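Local coordinates for 3-phosphoshikimate 1-carboxyvinyltransferase (Streptomyces sviceus, PDB 7M0O), which probably catalyses transfer of the enolpyruvyl group of phosphoenolpyruvate to the 5-hydroxyl of shikimate-3-phosphate, the sixth step of chorismate biosynthesis, at residues Y217-A231 with V243-F257. Numbering follows the deposited sequence. Where two conformers were deposited one is given.
Sequences YAIEPDASTASYFFA and VPGLGTGALQGDLGF
Glu220 passes Gly245 with their CA atoms 5.3 Å apart, and Ala223, just after the N-cap residue Asp222, comes near Leu255, CA to CA 5.5 Å. Residues 217-231 run from a strand end through a linker into a helix; residues 243-257 leave a strand by a type II turn, Val243 to Leu246, make a type I turn, Gly247 to Ala250, and reach a short 3-10 segment. Gly245, at positive phi, lets the first turn pass close against Pro221. The Glu220 and Gln252 side chains run alongside each other in opposite senses, with carboxylate and amide planes tilted by only 24°. Glu220 OE2 takes Leu251 N on its syn lone pair at 2.7 Å, while OE1 receives Gln252 NE2 on its anti lone pair, 2.9 Å and almost straight. The other NE2 hydrogen goes to Pro221 O, and Gln252 OE1 accepts from Ala223 N (2.9 Å), which stands above the carbonyl plane. An extended chain beyond CG (chi2 168°) carries the Gln252 amide across to the linker, where these three bonds fix its rotation. Water 2 joins Gln252 OE1 to Ser224 OG, which donates to Asp254 OD2 at 2.6 Å. Asp222 OD1 accepts the capping bond from Thr225 N. Behind this polar row, Leu246 CD1 packs on Ala223 and Ala226, and Val243 CG2 lies 3.5 Å from Phe230 CE1. Phe257 abuts Ser227 CB, with Ala231 CB at its ring edge. Strand 216-218 pairs with strand 24-28, whereas helix 223-235 packs against helices 297-303 and 366-375; Ser224 lies near Arg367, predicted to bind phosphoenolpyruvate, and Asp254 near Asp295, the predicted proton acceptor, placing this interdomain crossing beside the probable active site.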
ATOM      1  N   TYR A 217      17.176   3.098  -0.091  1.00 17.11           N
ATOM      2  CA  TYR A 217      15.956   2.472   0.409  1.00 20.44           C
ATOM      3  C   TYR A 217      15.258   1.760  -0.739  1.00 17.45           C
ATOM      4  O   TYR A 217      14.840   2.401  -1.710  1.00 16.68           O
ATOM      5  CB  TYR A 217      15.007   3.484   1.070  1.00 16.24           C
ATOM      6  CG  TYR A 217      13.870   2.769   1.764  1.00 14.24           C
ATOM      7  CD1 TYR A 217      14.038   2.215   3.030  1.00 16.85           C
ATOM      8  CD2 TYR A 217      12.652   2.592   1.123  1.00 13.68           C
ATOM      9  CE1 TYR A 217      13.004   1.519   3.642  1.00 18.67           C
ATOM     10  CE2 TYR A 217      11.619   1.902   1.721  1.00 14.81           C
ATOM     11  CZ  TYR A 217      11.799   1.369   2.977  1.00 17.17           C
ATOM     12  OH  TYR A 217      10.761   0.680   3.562  1.00 18.14           O
ATOM     13  N   ALA A 218      15.144   0.440  -0.627  1.00 14.92           N
ATOM     14  CA  ALA A 218      14.460  -0.379  -1.617  1.00 18.22           C
ATOM     15  C   ALA A 218      12.970  -0.457  -1.295  1.00 15.28           C
ATOM     16  O   ALA A 218      12.589  -0.786  -0.162  1.00 14.22           O
ATOM     17  CB  ALA A 218      15.065  -1.785  -1.651  1.00 16.99           C
ATOM     18  N   ILE A 219      12.141  -0.177  -2.301  1.00 14.90           N
ATOM     19  CA  ILE A 219      10.686  -0.248  -2.173  1.00 11.17           C
ATOM     20  C   ILE A 219      10.241  -1.687  -2.391  1.00  9.89           C
ATOM     21  O   ILE A 219      10.570  -2.305  -3.416  1.00 15.73           O
ATOM     22  CB  ILE A 219      10.001   0.690  -3.181  1.00 13.66           C
ATOM     23  CG1 ILE A 219      10.428   2.143  -2.952  1.00 21.15           C
ATOM     24  CG2 ILE A 219       8.459   0.519  -3.119  1.00 12.20           C
ATOM     25  CD1 ILE A 219      10.172   2.593  -1.577  1.00 21.85           C
ATOM     26  N   GLU A 220       9.474  -2.214  -1.439  1.00 10.13           N
ATOM     27  CA  GLU A 220       8.951  -3.579  -1.571  1.00 12.52           C
ATOM     28  C   GLU A 220       7.905  -3.655  -2.682  1.00 11.31           C
ATOM     29  O   GLU A 220       7.072  -2.754  -2.819  1.00 11.70           O
ATOM     30  CB  GLU A 220       8.303  -4.053  -0.267  1.00 11.65           C
ATOM     31  CG  GLU A 220       9.262  -4.370   0.848  1.00 15.23           C
ATOM     32  CD  GLU A 220       8.566  -4.625   2.184  1.00 17.36           C
ATOM     33  OE1 GLU A 220       7.346  -4.947   2.221  1.00 15.76           O
ATOM     34  OE2 GLU A 220       9.257  -4.497   3.213  1.00 19.89           O
ATOM     35  N   PRO A 221       7.910  -4.723  -3.479  1.00 10.26           N
ATOM     36  CA  PRO A 221       6.754  -4.991  -4.337  1.00 12.12           C
ATOM     37  C   PRO A 221       5.507  -5.173  -3.487  1.00 12.12           C
ATOM     38  O   PRO A 221       5.573  -5.624  -2.342  1.00 12.13           O
ATOM     39  CB  PRO A 221       7.132  -6.294  -5.058  1.00 12.87           C
ATOM     40  CG  PRO A 221       8.632  -6.378  -4.924  1.00 15.16           C
ATOM     41  CD  PRO A 221       8.980  -5.725  -3.634  1.00 13.55           C
ATOM     42  N   ASP A 222       4.363  -4.818  -4.051  1.00 12.51           N
ATOM     43  CA  ASP A 222       3.112  -5.004  -3.331  1.00 10.09           C
ATOM     44  C   ASP A 222       2.925  -6.480  -2.990  1.00 10.99           C
ATOM     45  O   ASP A 222       2.858  -7.338  -3.880  1.00 11.06           O
ATOM     46  CB  ASP A 222       1.937  -4.481  -4.157  1.00 13.22           C
ATOM     47  CG  ASP A 222       0.656  -4.386  -3.356  1.00 17.12           C
ATOM     48  OD1 ASP A 222       0.111  -5.440  -2.968  1.00 14.30           O
ATOM     49  OD2 ASP A 222       0.175  -3.255  -3.133  1.00 18.40           O
ATOM     50  N   ALA A 223       2.847  -6.768  -1.695  1.00 10.33           N
ATOM     51  CA  ALA A 223       2.768  -8.152  -1.239  1.00  8.94           C
ATOM     52  C   ALA A 223       1.381  -8.753  -1.429  1.00  8.54           C
ATOM     53  O   ALA A 223       1.252  -9.975  -1.567  1.00 11.52           O
ATOM     54  CB  ALA A 223       3.184  -8.245   0.233  1.00 10.01           C
ATOM     55  N   SER A 224       0.338  -7.923  -1.421  1.00  9.89           N
ATOM     56  CA  SER A 224      -1.003  -8.417  -1.713  1.00  9.29           C
ATOM     57  C   SER A 224      -1.110  -8.847  -3.169  1.00  9.82           C
ATOM     58  O   SER A 224      -1.658  -9.910  -3.480  1.00 10.88           O
ATOM     59  CB  SER A 224      -2.028  -7.323  -1.399  1.00 12.98           C
ATOM     60  OG  SER A 224      -1.826  -6.800  -0.101  1.00 15.26           O
ATOM     61  N   THR A 225      -0.560  -8.036  -4.071  1.00 11.50           N
ATOM     62  CA  THR A 225      -0.456  -8.416  -5.476  1.00 10.82           C
ATOM     63  C   THR A 225       0.378  -9.681  -5.643  1.00 10.05           C
ATOM     64  O   THR A 225       0.054 -10.545  -6.466  1.00 10.56           O
ATOM     65  CB  THR A 225       0.159  -7.256  -6.258  1.00  9.95           C
ATOM     66  OG1 THR A 225      -0.764  -6.166  -6.256  1.00 13.26           O
ATOM     67  CG2 THR A 225       0.487  -7.660  -7.699  1.00 10.94           C
ATOM     68  N   ALA A 226       1.438  -9.827  -4.840  1.00  8.84           N
ATOM     69  CA  ALA A 226       2.294 -10.997  -4.956  1.00 10.97           C
ATOM     70  C   ALA A 226       1.579 -12.282  -4.564  1.00 12.48           C
ATOM     71  O   ALA A 226       1.975 -13.353  -5.037  1.00 10.12           O
ATOM     72  CB  ALA A 226       3.554 -10.841  -4.096  1.00 11.16           C
ATOM     73  N   SER A 227       0.524 -12.199  -3.748  1.00 10.59           N
ATOM     74  CA  SER A 227      -0.101 -13.414  -3.237  1.00  8.09           C
ATOM     75  C   SER A 227      -0.660 -14.260  -4.365  1.00  8.38           C
ATOM     76  O   SER A 227      -0.609 -15.492  -4.288  1.00  9.29           O
ATOM     77  CB  SER A 227      -1.218 -13.077  -2.226  1.00 10.88           C
ATOM     78  OG  SER A 227      -2.409 -12.586  -2.824  1.00  9.91           O
ATOM     79  N   TYR A 228      -1.157 -13.624  -5.439  1.00  9.55           N
ATOM     80  CA  TYR A 228      -1.740 -14.387  -6.536  1.00  8.66           C
ATOM     81  C   TYR A 228      -0.676 -15.156  -7.295  1.00  8.55           C
ATOM     82  O   TYR A 228      -0.930 -16.276  -7.750  1.00 10.33           O
ATOM     83  CB  TYR A 228      -2.507 -13.456  -7.494  1.00  9.97           C
ATOM     84  CG  TYR A 228      -3.421 -12.554  -6.722  1.00  9.77           C
ATOM     85  CD1 TYR A 228      -4.577 -13.059  -6.133  1.00 10.37           C
ATOM     86  CD2 TYR A 228      -3.099 -11.216  -6.524  1.00 12.01           C
ATOM     87  CE1 TYR A 228      -5.401 -12.245  -5.383  1.00 10.55           C
ATOM     88  CE2 TYR A 228      -3.925 -10.391  -5.769  1.00 10.88           C
ATOM     89  CZ  TYR A 228      -5.059 -10.918  -5.202  1.00 13.99           C
ATOM     90  OH  TYR A 228      -5.859 -10.104  -4.443  1.00  8.88           O
ATOM     91  N   PHE A 229       0.530 -14.596  -7.399  1.00  9.44           N
ATOM     92  CA  PHE A 229       1.584 -15.265  -8.145  1.00  9.84           C
ATOM     93  C   PHE A 229       2.208 -16.375  -7.297  1.00  9.77           C
ATOM     94  O   PHE A 229       2.461 -17.474  -7.801  1.00  9.42           O
ATOM     95  CB  PHE A 229       2.598 -14.215  -8.635  1.00 11.33           C
ATOM     96  CG  PHE A 229       2.001 -13.226  -9.622  1.00 10.43           C
ATOM     97  CD1 PHE A 229       2.188 -13.380 -10.986  1.00 13.29           C
ATOM     98  CD2 PHE A 229       1.182 -12.197  -9.185  1.00 11.40           C
ATOM     99  CE1 PHE A 229       1.600 -12.497 -11.897  1.00 15.15           C
ATOM    100  CE2 PHE A 229       0.575 -11.335 -10.079  1.00 10.52           C
ATOM    101  CZ  PHE A 229       0.791 -11.483 -11.449  1.00 11.70           C
ATOM    102  N   PHE A 230       2.353 -16.133  -5.989  1.00  8.91           N
ATOM    103  CA  PHE A 230       2.770 -17.181  -5.062  1.00 10.02           C
ATOM    104  C   PHE A 230       1.774 -18.348  -5.058  1.00  8.76           C
ATOM    105  O   PHE A 230       2.177 -19.516  -5.046  1.00 10.39           O
ATOM    106  CB  PHE A 230       2.910 -16.610  -3.646  1.00  8.46           C
ATOM    107  CG  PHE A 230       4.120 -15.718  -3.418  1.00 10.57           C
ATOM    108  CD1 PHE A 230       5.354 -15.984  -3.993  1.00 12.52           C
ATOM    109  CD2 PHE A 230       4.015 -14.637  -2.570  1.00 12.37           C
ATOM    110  CE1 PHE A 230       6.458 -15.150  -3.728  1.00 12.83           C
ATOM    111  CE2 PHE A 230       5.108 -13.810  -2.293  1.00 13.96           C
ATOM    112  CZ  PHE A 230       6.323 -14.072  -2.872  1.00 14.02           C
ATOM    113  N   ALA A 231       0.465 -18.051  -5.032  1.00  8.58           N
ATOM    114  CA  ALA A 231      -0.559 -19.101  -5.033  1.00  8.80           C
ATOM    115  C   ALA A 231      -0.525 -19.939  -6.308  1.00 11.30           C
ATOM    116  O   ALA A 231      -0.687 -21.169  -6.258  1.00 11.02           O
ATOM    117  CB  ALA A 231      -1.947 -18.483  -4.864  1.00 11.70           C
ATOM    118  N   VAL A 243       9.779 -13.580  -5.937  1.00 12.12           N
ATOM    119  CA  VAL A 243       9.560 -12.133  -5.933  1.00 11.61           C
ATOM    120  C   VAL A 243      10.723 -11.433  -5.243  1.00 10.92           C
ATOM    121  O   VAL A 243      10.778 -11.400  -4.000  1.00 13.02           O
ATOM    122  CB  VAL A 243       8.232 -11.760  -5.249  1.00 10.13           C
ATOM    123  CG1 VAL A 243       8.036 -10.238  -5.258  1.00 11.60           C
ATOM    124  CG2 VAL A 243       7.041 -12.448  -5.945  1.00 14.29           C
ATOM    125  N   PRO A 244      11.677 -10.868  -5.985  1.00 13.56           N
ATOM    126  CA  PRO A 244      12.769 -10.145  -5.324  1.00 14.89           C
ATOM    127  C   PRO A 244      12.230  -8.906  -4.627  1.00 10.39           C
ATOM    128  O   PRO A 244      11.350  -8.216  -5.148  1.00 15.33           O
ATOM    129  CB  PRO A 244      13.715  -9.777  -6.478  1.00 13.98           C
ATOM    130  CG  PRO A 244      13.282 -10.601  -7.665  1.00 17.29           C
ATOM    131  CD  PRO A 244      11.800 -10.848  -7.454  1.00 15.41           C
ATOM    132  N   GLY A 245      12.781  -8.616  -3.454  1.00 12.71           N
ATOM    133  CA  GLY A 245      12.399  -7.441  -2.694  1.00 16.96           C
ATOM    134  C   GLY A 245      11.428  -7.715  -1.572  1.00 18.06           C
ATOM    135  O   GLY A 245      11.162  -6.813  -0.763  1.00 15.68           O
ATOM    136  N   LEU A 246      10.872  -8.925  -1.512  1.00 14.60           N
ATOM    137  CA  LEU A 246      10.068  -9.379  -0.390  1.00 11.17           C
ATOM    138  C   LEU A 246      10.889 -10.433   0.330  1.00 13.98           C
ATOM    139  O   LEU A 246      11.100 -11.528  -0.204  1.00 12.08           O
ATOM    140  CB  LEU A 246       8.725  -9.946  -0.858  1.00 14.84           C
ATOM    141  CG  LEU A 246       7.698  -8.953  -1.393  1.00 16.35           C
ATOM    142  CD1 LEU A 246       6.394  -9.681  -1.759  1.00 13.72           C
ATOM    143  CD2 LEU A 246       7.429  -7.841  -0.386  1.00 14.87           C
ATOM    144  N   GLY A 247      11.379 -10.088   1.516  1.00 15.04           N
ATOM    145  CA  GLY A 247      12.257 -10.960   2.265  1.00 13.23           C
ATOM    146  C   GLY A 247      11.902 -11.014   3.735  1.00 15.70           C
ATOM    147  O   GLY A 247      10.810 -10.586   4.132  1.00 15.05           O
ATOM    148  N   THR A 248      12.832 -11.515   4.554  1.00 15.94           N
ATOM    149  CA  THR A 248      12.534 -11.759   5.963  0.51 18.38           C
ATOM    150  C   THR A 248      12.176 -10.478   6.704  1.00 19.68           C
ATOM    151  O   THR A 248      11.354 -10.506   7.628  1.00 28.03           O
ATOM    152  CB  THR A 248      13.724 -12.434   6.659  0.51 21.98           C
ATOM    153  OG1 THR A 248      14.188 -13.540   5.874  0.51 21.12           O
ATOM    154  CG2 THR A 248      13.309 -12.953   8.031  0.51 21.65           C
ATOM    155  N   GLY A 249      12.787  -9.358   6.339  1.00 18.89           N
ATOM    156  CA  GLY A 249      12.470  -8.147   7.071  1.00 24.75           C
ATOM    157  C   GLY A 249      11.314  -7.352   6.502  1.00 24.81           C
ATOM    158  O   GLY A 249      11.210  -6.153   6.768  1.00 22.42           O
ATOM    159  N   ALA A 250      10.424  -7.997   5.745  1.00 21.63           N
ATOM    160  CA  ALA A 250       9.429  -7.258   4.980  1.00 18.12           C
ATOM    161  C   ALA A 250       8.438  -6.538   5.880  1.00 13.69           C
ATOM    162  O   ALA A 250       7.984  -7.070   6.898  1.00 20.57           O
ATOM    163  CB  ALA A 250       8.661  -8.188   4.036  1.00 15.77           C
ATOM    164  N   LEU A 251       8.084  -5.319   5.467  1.00 16.59           N
ATOM    165  CA  LEU A 251       7.156  -4.494   6.229  1.00 16.52           C
ATOM    166  C   LEU A 251       5.704  -4.901   6.033  1.00 11.82           C
ATOM    167  O   LEU A 251       4.889  -4.670   6.927  1.00 14.93           O
ATOM    168  CB  LEU A 251       7.324  -3.020   5.848  1.00 16.74           C
ATOM    169  CG  LEU A 251       8.711  -2.416   6.057  1.00 21.09           C
ATOM    170  CD1 LEU A 251       8.637  -0.903   6.005  1.00 23.26           C
ATOM    171  CD2 LEU A 251       9.326  -2.901   7.368  1.00 21.93           C
ATOM    172  N   GLN A 252       5.348  -5.485   4.887  1.00 11.30           N
ATOM    173  CA  GLN A 252       3.953  -5.772   4.583  1.00 11.77           C
ATOM    174  C   GLN A 252       3.529  -7.103   5.190  1.00 12.76           C
ATOM    175  O   GLN A 252       4.124  -8.139   4.887  1.00 13.21           O
ATOM    176  CB  GLN A 252       3.730  -5.809   3.072  1.00 12.07           C
ATOM    177  CG  GLN A 252       3.913  -4.451   2.393  1.00 10.14           C
ATOM    178  CD  GLN A 252       3.961  -4.618   0.897  1.00 12.84           C
ATOM    179  OE1 GLN A 252       2.931  -4.581   0.215  1.00 13.31           O
ATOM    180  NE2 GLN A 252       5.146  -4.854   0.383  1.00 13.87           N
ATOM    181  N   GLY A 253       2.476  -7.073   6.021  1.00 12.76           N
ATOM    182  CA  GLY A 253       1.980  -8.294   6.646  1.00 12.66           C
ATOM    183  C   GLY A 253       1.480  -9.352   5.671  1.00  9.52           C
ATOM    184  O   GLY A 253       1.480 -10.551   5.994  1.00 12.72           O
ATOM    185  N   ASP A 254       1.060  -8.948   4.470  1.00 11.11           N
ATOM    186  CA  ASP A 254       0.482  -9.960   3.588  1.00  9.09           C
ATOM    187  C   ASP A 254       1.519 -10.919   3.024  1.00 12.11           C
ATOM    188  O   ASP A 254       1.120 -11.930   2.434  1.00 12.45           O
ATOM    189  CB  ASP A 254      -0.287  -9.313   2.433  1.00 13.02           C
ATOM    190  CG  ASP A 254      -1.666  -8.826   2.851  1.00 14.29           C
ATOM    191  OD1 ASP A 254      -2.053  -9.016   4.032  1.00 15.07           O
ATOM    192  OD2 ASP A 254      -2.350  -8.222   2.004  1.00 17.56           O
ATOM    193  N   LEU A 255       2.825 -10.634   3.171  1.00  9.99           N
ATOM    194  CA  LEU A 255       3.817 -11.675   2.888  1.00 11.35           C
ATOM    195  C   LEU A 255       3.557 -12.925   3.726  1.00 14.03           C
ATOM    196  O   LEU A 255       3.889 -14.032   3.297  1.00 12.97           O
ATOM    197  CB  LEU A 255       5.248 -11.163   3.124  1.00 13.20           C
ATOM    198  CG  LEU A 255       6.343 -12.143   2.657  1.00 10.87           C
ATOM    199  CD1 LEU A 255       6.197 -12.447   1.168  1.00 12.30           C
ATOM    200  CD2 LEU A 255       7.737 -11.602   2.900  1.00 15.88           C
ATOM    201  N   GLY A 256       2.946 -12.780   4.904  1.00 13.08           N
ATOM    202  CA  GLY A 256       2.588 -13.940   5.717  1.00 10.92           C
ATOM    203  C   GLY A 256       1.669 -14.941   5.029  1.00 10.83           C
ATOM    204  O   GLY A 256       1.500 -16.060   5.536  1.00 12.00           O
ATOM    205  N   PHE A 257       1.068 -14.574   3.900  1.00  9.61           N
ATOM    206  CA  PHE A 257       0.312 -15.548   3.135  1.00  7.80           C
ATOM    207  C   PHE A 257       1.179 -16.749   2.759  1.00  8.58           C
ATOM    208  O   PHE A 257       0.679 -17.877   2.681  1.00  9.86           O
ATOM    209  CB  PHE A 257      -0.296 -14.869   1.899  1.00 11.84           C
ATOM    210  CG  PHE A 257      -1.069 -15.805   0.998  1.00 10.99           C
ATOM    211  CD1 PHE A 257      -2.299 -16.316   1.396  1.00  9.56           C
ATOM    212  CD2 PHE A 257      -0.576 -16.155  -0.257  1.00  9.88           C
ATOM    213  CE1 PHE A 257      -3.022 -17.151   0.571  1.00 11.11           C
ATOM    214  CE2 PHE A 257      -1.276 -16.992  -1.090  1.00  9.08           C
ATOM    215  CZ  PHE A 257      -2.506 -17.511  -0.682  1.00 12.02           C
TER
HETATM  216  O   HOH W   1       1.912 -12.558  -0.374  1.00  9.77           O
HETATM  217  O   HOH W   2       0.368  -5.603   0.988  1.00 17.27           O